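Local coordinates for protein TetR family transcriptional regulator (Chloroflexus aurantiacus, PDB 3NRG) that probably acts as a DNA-binding transcriptional regulator, recognising regulatory DNA through an N-terminal helix-turn-helix motif, as members of the TetR family generally do, at residues W93-G98 with E204-I209; T169-H174 with R200-Q205. All coordinates share one frame; numbering follows the deposited sequence.

Contact 1: residues W93-G98 with E204-I209; sequences WLLDVG and EQVIDI
Leu95 lays its CD2 methyl over the tips of two neighbouring side chains, Val206 and Ile207, and this one branch makes the whole direct contact between the segments. CD2 sits 3.9 Å from Ile207 CD1 and 4.0 Å from Val206 CG1, so it meets the end of the isoleucine chain and one arm of the valine at nearly the same range. The two meetings differ in direction. Leu95 and Ile207 run past each other in opposite senses, methyl beside methyl, whereas the valine lies at roughly a right angle across the leucine. What carries the branch over is its first torsion: CG is anti to the backbone N (chi1 -171°), and CD2 leads towards the partner helix while CD1 stays farther back. Ile207 reaches in with its longer arm, whose CG1 stands beside the backbone N (chi1 -61°). The backbones remain well apart, with 8.9 Å between Leu95 CA and Ile207 CA, and the gap is spanned entirely by aliphatic carbon.

Leu95 and Ile207 are buried; Val206 is partly exposed. Phe168 and Leu171 of helix 157-179 pack on Leu95, while Phe88 and Leu91, further back on helix 87-104, meet Ile207. Charge lies beside this apolar patch: Glu204 OE2 forms a salt bridge with Arg92 NH1, giving helices 87-104 and 196-214 a polar tie, and Asp96 has a long, weak ion pair with the same arginine. On another side of helix 87-104, Trp93 and Val97 pack against helix 57-78, with Val97 CG2 3.7 Å above the indole plane. Helix 87-104 is thus wedged between other helices, and its leucine joins the C-terminal helix in the apolar interior of the all-helical C-terminal domain of the TetR family.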
loop_
_atom_site.group_PDB
_atom_site.type_symbol
_atom_site.label_atom_id
_atom_site.label_comp_id
_atom_site.label_asym_id
_atom_site.label_seq_id
_atom_site.Cartn_x
_atom_site.Cartn_y
_atom_site.Cartn_z
ATOM N N TRP A 93 12.659 -7.352 6.897
ATOM C CA TRP A 93 12.055 -6.326 7.738
ATOM C C TRP A 93 11.122 -5.432 6.900
ATOM O O TRP A 93 9.990 -5.177 7.310
ATOM C CB TRP A 93 13.153 -5.478 8.423
ATOM C CG TRP A 93 12.621 -4.345 9.261
ATOM C CD1 TRP A 93 12.306 -4.383 10.587
ATOM C CD2 TRP A 93 12.368 -2.999 8.824
ATOM N NE1 TRP A 93 11.857 -3.150 11.003
ATOM C CE2 TRP A 93 11.879 -2.283 9.939
ATOM C CE3 TRP A 93 12.509 -2.327 7.594
ATOM C CZ2 TRP A 93 11.509 -0.933 9.860
ATOM C CZ3 TRP A 93 12.146 -0.992 7.517
ATOM C CH2 TRP A 93 11.658 -0.306 8.640
ATOM N N LEU A 94 11.593 -4.982 5.715
ATOM C CA LEU A 94 10.824 -4.114 4.817
ATOM C C LEU A 94 9.587 -4.833 4.243
ATOM O O LEU A 94 8.536 -4.207 4.060
ATOM C CB LEU A 94 11.724 -3.594 3.684
ATOM C CG LEU A 94 11.144 -2.475 2.805
ATOM C CD1 LEU A 94 10.967 -1.161 3.609
ATOM C CD2 LEU A 94 12.021 -2.247 1.578
ATOM N N LEU A 95 9.712 -6.142 3.969
ATOM C CA LEU A 95 8.601 -6.961 3.475
ATOM C C LEU A 95 7.539 -7.111 4.571
ATOM O O LEU A 95 6.349 -6.970 4.296
ATOM C CB LEU A 95 9.127 -8.343 3.024
ATOM C CG LEU A 95 8.148 -9.270 2.291
ATOM C CD1 LEU A 95 7.468 -8.561 1.127
ATOM C CD2 LEU A 95 8.862 -10.511 1.796
ATOM N N ASP A 96 7.990 -7.320 5.827
ATOM C CA ASP A 96 7.126 -7.443 7.000
ATOM C C ASP A 96 6.352 -6.135 7.258
ATOM O O ASP A 96 5.146 -6.178 7.501
ATOM C CB ASP A 96 7.965 -7.813 8.230
ATOM C CG ASP A 96 7.357 -8.900 9.086
ATOM O OD1 ASP A 96 6.259 -8.668 9.657
ATOM O OD2 ASP A 96 8.010 -9.956 9.253
ATOM N N VAL A 97 7.047 -4.976 7.181
ATOM C CA VAL A 97 6.437 -3.653 7.368
ATOM C C VAL A 97 5.329 -3.399 6.322
ATOM O O VAL A 97 4.210 -3.023 6.685
ATOM C CB VAL A 97 7.511 -2.525 7.364
ATOM C CG1 VAL A 97 6.868 -1.147 7.217
ATOM C CG2 VAL A 97 8.371 -2.587 8.621
ATOM N N GLY A 98 5.650 -3.636 5.047
ATOM C CA GLY A 98 4.712 -3.464 3.941
ATOM C C GLY A 98 3.445 -4.275 4.113
ATOM O O GLY A 98 2.344 -3.775 3.872
ATOM N N GLU A 204 9.817 -15.639 5.378
ATOM C CA GLU A 204 11.188 -16.159 5.486
ATOM C C GLU A 204 11.553 -17.016 4.264
ATOM O O GLU A 204 12.642 -16.858 3.712
ATOM C CB GLU A 204 11.372 -16.960 6.784
ATOM C CG GLU A 204 11.345 -16.107 8.044
ATOM C CD GLU A 204 11.444 -16.872 9.355
ATOM O OE1 GLU A 204 11.463 -18.126 9.323
ATOM O OE2 GLU A 204 11.491 -16.212 10.420
ATOM N N GLN A 205 10.617 -17.889 3.813
ATOM C CA GLN A 205 10.788 -18.724 2.613
ATOM C C GLN A 205 11.042 -17.855 1.371
ATOM O O GLN A 205 11.944 -18.155 0.593
ATOM C CB GLN A 205 9.553 -19.608 2.395
ATOM C CG GLN A 205 9.636 -20.968 3.079
ATOM C CD GLN A 205 10.223 -22.045 2.182
ATOM O OE1 GLN A 205 10.514 -21.832 0.999
ATOM N NE2 GLN A 205 10.345 -23.244 2.713
ATOM N N VAL A 206 10.261 -16.755 1.214
ATOM C CA VAL A 206 10.395 -15.812 0.093
ATOM C C VAL A 206 11.788 -15.176 0.074
ATOM O O VAL A 206 12.439 -15.159 -0.974
ATOM C CB VAL A 206 9.267 -14.742 0.106
ATOM C CG1 VAL A 206 9.634 -13.538 -0.753
ATOM C CG2 VAL A 206 7.942 -15.338 -0.340
ATOM N N ILE A 207 12.257 -14.684 1.238
ATOM C CA ILE A 207 13.586 -14.072 1.367
ATOM C C ILE A 207 14.703 -15.097 1.084
ATOM O O ILE A 207 15.663 -14.766 0.384
ATOM C CB ILE A 207 13.747 -13.352 2.747
ATOM C CG1 ILE A 207 12.704 -12.202 2.920
ATOM C CG2 ILE A 207 15.181 -12.846 2.971
ATOM C CD1 ILE A 207 12.765 -11.025 1.844
ATOM N N ASP A 208 14.537 -16.360 1.564
ATOM C CA ASP A 208 15.510 -17.441 1.326
ATOM C C ASP A 208 15.699 -17.700 -0.169
ATOM O O ASP A 208 16.832 -17.870 -0.620
ATOM C CB ASP A 208 15.083 -18.741 2.042
ATOM C CG ASP A 208 15.165 -18.695 3.561
ATOM O OD1 ASP A 208 15.700 -17.701 4.099
ATOM O OD2 ASP A 208 14.694 -19.658 4.210
ATOM N N ILE A 209 14.589 -17.710 -0.942
ATOM C CA ILE A 209 14.630 -17.917 -2.392
ATOM C C ILE A 209 15.395 -16.770 -3.074
ATOM O O ILE A 209 16.308 -17.025 -3.868
ATOM C CB ILE A 209 13.194 -18.116 -2.977
ATOM C CG1 ILE A 209 12.542 -19.409 -2.414
ATOM C CG2 ILE A 209 13.211 -18.126 -4.537
ATOM C CD1 ILE A 209 10.987 -19.448 -2.502
#

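Contact 2: residues T169-H174 with R200-Q205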
loop_
_atom_site.group_PDB
_atom_site.type_symbol
_atom_site.label_atom_id
_atom_site.label_comp_id
_atom_site.label_asym_id
_atom_site.label_seq_id
_atom_site.Cartn_x
_atom_site.Cartn_y
_atom_site.Cartn_z
ATOM N N THR A 169 4.952 -6.385 -3.954
ATOM C CA THR A 169 3.647 -5.851 -4.327
ATOM C C THR A 169 2.523 -6.877 -4.123
ATOM O O THR A 169 1.416 -6.497 -3.729
ATOM C CB THR A 169 3.703 -5.340 -5.783
ATOM O OG1 THR A 169 4.643 -4.272 -5.856
ATOM C CG2 THR A 169 2.358 -4.874 -6.300
ATOM N N GLU A 170 2.801 -8.169 -4.395
ATOM C CA GLU A 170 1.766 -9.197 -4.406
ATOM C C GLU A 170 1.718 -10.139 -3.198
ATOM O O GLU A 170 0.712 -10.839 -3.036
ATOM C CB GLU A 170 1.830 -10.005 -5.711
ATOM C CG GLU A 170 1.676 -9.168 -6.972
ATOM C CD GLU A 170 0.291 -8.606 -7.242
ATOM O OE1 GLU A 170 -0.686 -9.064 -6.604
ATOM O OE2 GLU A 170 0.179 -7.732 -8.129
ATOM N N LEU A 171 2.794 -10.205 -2.374
ATOM C CA LEU A 171 2.821 -11.160 -1.257
ATOM C C LEU A 171 1.651 -11.039 -0.272
ATOM O O LEU A 171 1.026 -12.045 0.038
ATOM C CB LEU A 171 4.176 -11.189 -0.528
ATOM C CG LEU A 171 4.355 -12.348 0.493
ATOM C CD1 LEU A 171 4.081 -13.724 -0.160
ATOM C CD2 LEU A 171 5.728 -12.318 1.127
ATOM N N GLY A 172 1.352 -9.817 0.170
ATOM C CA GLY A 172 0.265 -9.549 1.110
ATOM C C GLY A 172 -1.066 -10.116 0.669
ATOM O O GLY A 172 -1.732 -10.813 1.440
ATOM N N ASN A 173 -1.437 -9.868 -0.598
ATOM C CA ASN A 173 -2.678 -10.381 -1.180
ATOM C C ASN A 173 -2.692 -11.901 -1.205
ATOM O O ASN A 173 -3.733 -12.513 -0.944
ATOM C CB ASN A 173 -2.887 -9.821 -2.594
ATOM C CG ASN A 173 -3.045 -8.316 -2.644
ATOM O OD1 ASN A 173 -3.678 -7.694 -1.774
ATOM N ND2 ASN A 173 -2.512 -7.703 -3.693
ATOM N N HIS A 174 -1.530 -12.520 -1.491
ATOM C CA HIS A 174 -1.412 -13.974 -1.530
ATOM C C HIS A 174 -1.553 -14.597 -0.141
ATOM O O HIS A 174 -2.204 -15.635 -0.001
ATOM C CB HIS A 174 -0.097 -14.402 -2.189
ATOM C CG HIS A 174 -0.000 -15.880 -2.391
ATOM N ND1 HIS A 174 -0.853 -16.548 -3.259
ATOM C CD2 HIS A 174 0.819 -16.780 -1.804
ATOM C CE1 HIS A 174 -0.515 -17.822 -3.182
ATOM N NE2 HIS A 174 0.494 -18.010 -2.330
ATOM N N ARG A 200 4.662 -15.719 8.641
ATOM C CA ARG A 200 6.088 -15.398 8.792
ATOM C C ARG A 200 7.009 -16.427 8.127
ATOM O O ARG A 200 8.021 -16.042 7.534
ATOM C CB ARG A 200 6.481 -15.143 10.274
ATOM C CG ARG A 200 6.411 -16.372 11.194
ATOM C CD ARG A 200 7.249 -16.187 12.451
ATOM N NE ARG A 200 6.983 -17.224 13.453
ATOM C CZ ARG A 200 6.208 -17.048 14.523
ATOM N NH1 ARG A 200 5.618 -15.877 14.739
ATOM N NH2 ARG A 200 6.024 -18.039 15.388
ATOM N N ARG A 201 6.651 -17.734 8.194
ATOM C CA ARG A 201 7.462 -18.775 7.560
ATOM C C ARG A 201 7.439 -18.641 6.047
ATOM O O ARG A 201 8.426 -18.978 5.394
ATOM C CB ARG A 201 7.065 -20.192 8.029
ATOM C CG ARG A 201 5.601 -20.548 7.821
ATOM C CD ARG A 201 5.146 -21.656 8.761
ATOM N NE ARG A 201 5.236 -21.252 10.169
ATOM C CZ ARG A 201 4.677 -21.919 11.173
ATOM N NH1 ARG A 201 3.956 -23.009 10.935
ATOM N NH2 ARG A 201 4.809 -21.487 12.420
ATOM N N VAL A 202 6.347 -18.055 5.495
ATOM C CA VAL A 202 6.230 -17.763 4.064
ATOM C C VAL A 202 7.150 -16.574 3.727
ATOM O O VAL A 202 7.937 -16.655 2.779
ATOM C CB VAL A 202 4.756 -17.501 3.646
ATOM C CG1 VAL A 202 4.666 -17.063 2.187
ATOM C CG2 VAL A 202 3.888 -18.732 3.895
ATOM N N ILE A 203 7.100 -15.502 4.553
ATOM C CA ILE A 203 7.961 -14.328 4.394
ATOM C C ILE A 203 9.439 -14.739 4.428
ATOM O O ILE A 203 10.205 -14.317 3.559
ATOM C CB ILE A 203 7.613 -13.233 5.445
ATOM C CG1 ILE A 203 6.200 -12.649 5.172
ATOM C CG2 ILE A 203 8.675 -12.114 5.469
ATOM C CD1 ILE A 203 5.545 -11.983 6.379
ATOM N N GLU A 204 9.817 -15.639 5.378
ATOM C CA GLU A 204 11.188 -16.159 5.486
ATOM C C GLU A 204 11.553 -17.016 4.264
ATOM O O GLU A 204 12.642 -16.858 3.712
ATOM C CB GLU A 204 11.372 -16.960 6.784
ATOM C CG GLU A 204 11.345 -16.107 8.044
ATOM C CD GLU A 204 11.444 -16.872 9.355
ATOM O OE1 GLU A 204 11.463 -18.126 9.323
ATOM O OE2 GLU A 204 11.491 -16.212 10.420
ATOM N N GLN A 205 10.617 -17.889 3.813
ATOM C CA GLN A 205 10.788 -18.724 2.613
ATOM C C GLN A 205 11.042 -17.855 1.371
ATOM O O GLN A 205 11.944 -18.155 0.593
ATOM C CB GLN A 205 9.553 -19.608 2.395
ATOM C CG GLN A 205 9.636 -20.968 3.079
ATOM C CD GLN A 205 10.223 -22.045 2.182
ATOM O OE1 GLN A 205 10.514 -21.832 0.999
ATOM N NE2 GLN A 205 10.345 -23.244 2.713
#
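Leu171 spreads its two methyls over neighbouring residues of the C-terminal helix, one to each. CD1 reaches Val202 CG1 at 4.1 Å, and CD2 comes to Ile203 CG1 at 4.1 Å, so the fork of the leucine straddles a valine and an isoleucine that follow one another in sequence. In both pairs the side chains meet at a slant. The leucine chain extends off its helix with CG anti to the backbone N (chi1 -170°), which sets the fork in front of the partner helix. Val202 turns towards it the methyl that is likewise anti to its own N (chi1 174°), while Ile203 offers the CG1 methylene near the base of its longer arm rather than the tip. The nearest CA atoms are those of Leu171 and Ile203, 8.3 Å apart.

This is the tight part: Leu171 and Ile203 are buried, and Ile99 of helix 87-104 touches both. Towards solvent the packing thins out. Val202 is partly exposed, although Leu175, Arg178 and Phe179, later on helix 157-179, also touch it. His174, one turn on from Leu171, is exposed; its CB points at the partner helix, yet its imidazole CD2 stays 5.6 Å from Val202 CG1, the nearest atom of that segment. The far flank of helix 157-179 is polar instead, where the Glu170 carboxylate is hydrogen-bonded through its two oxygens to the hydroxyls of Tyr113 and Tyr117. The helix is kinked here, the amides of Gly172 and Asn173 lacking bonds to the turn before. Helices 157-179 and 196-214, inclined to each other and packed through branched aliphatic residues, belong to the all-helical C-terminal domain of the TetR family, which in relatives generally binds ligands and mediates dimerisation.

Contacts 1 and 2 sit on successive turns of helix 196-214, which meets helix 87-104 in the first and helix 157-179 in the second. Their centres are 7 Å apart and their apolar patches are continuous: Leu95 CD2 lies 3.7 Å from Leu171 CD2, joining the two leucines at the meeting of three helices. Both contacts are mainly buried, with a valine towards the outside in each, and both rest on aliphatic packing. They differ at the margins. Beside contact 1, the Glu204–Arg92 salt bridge ties the same pair of helices together, whereas contact 2 has Val202 and an exposed His174 at its solvent side.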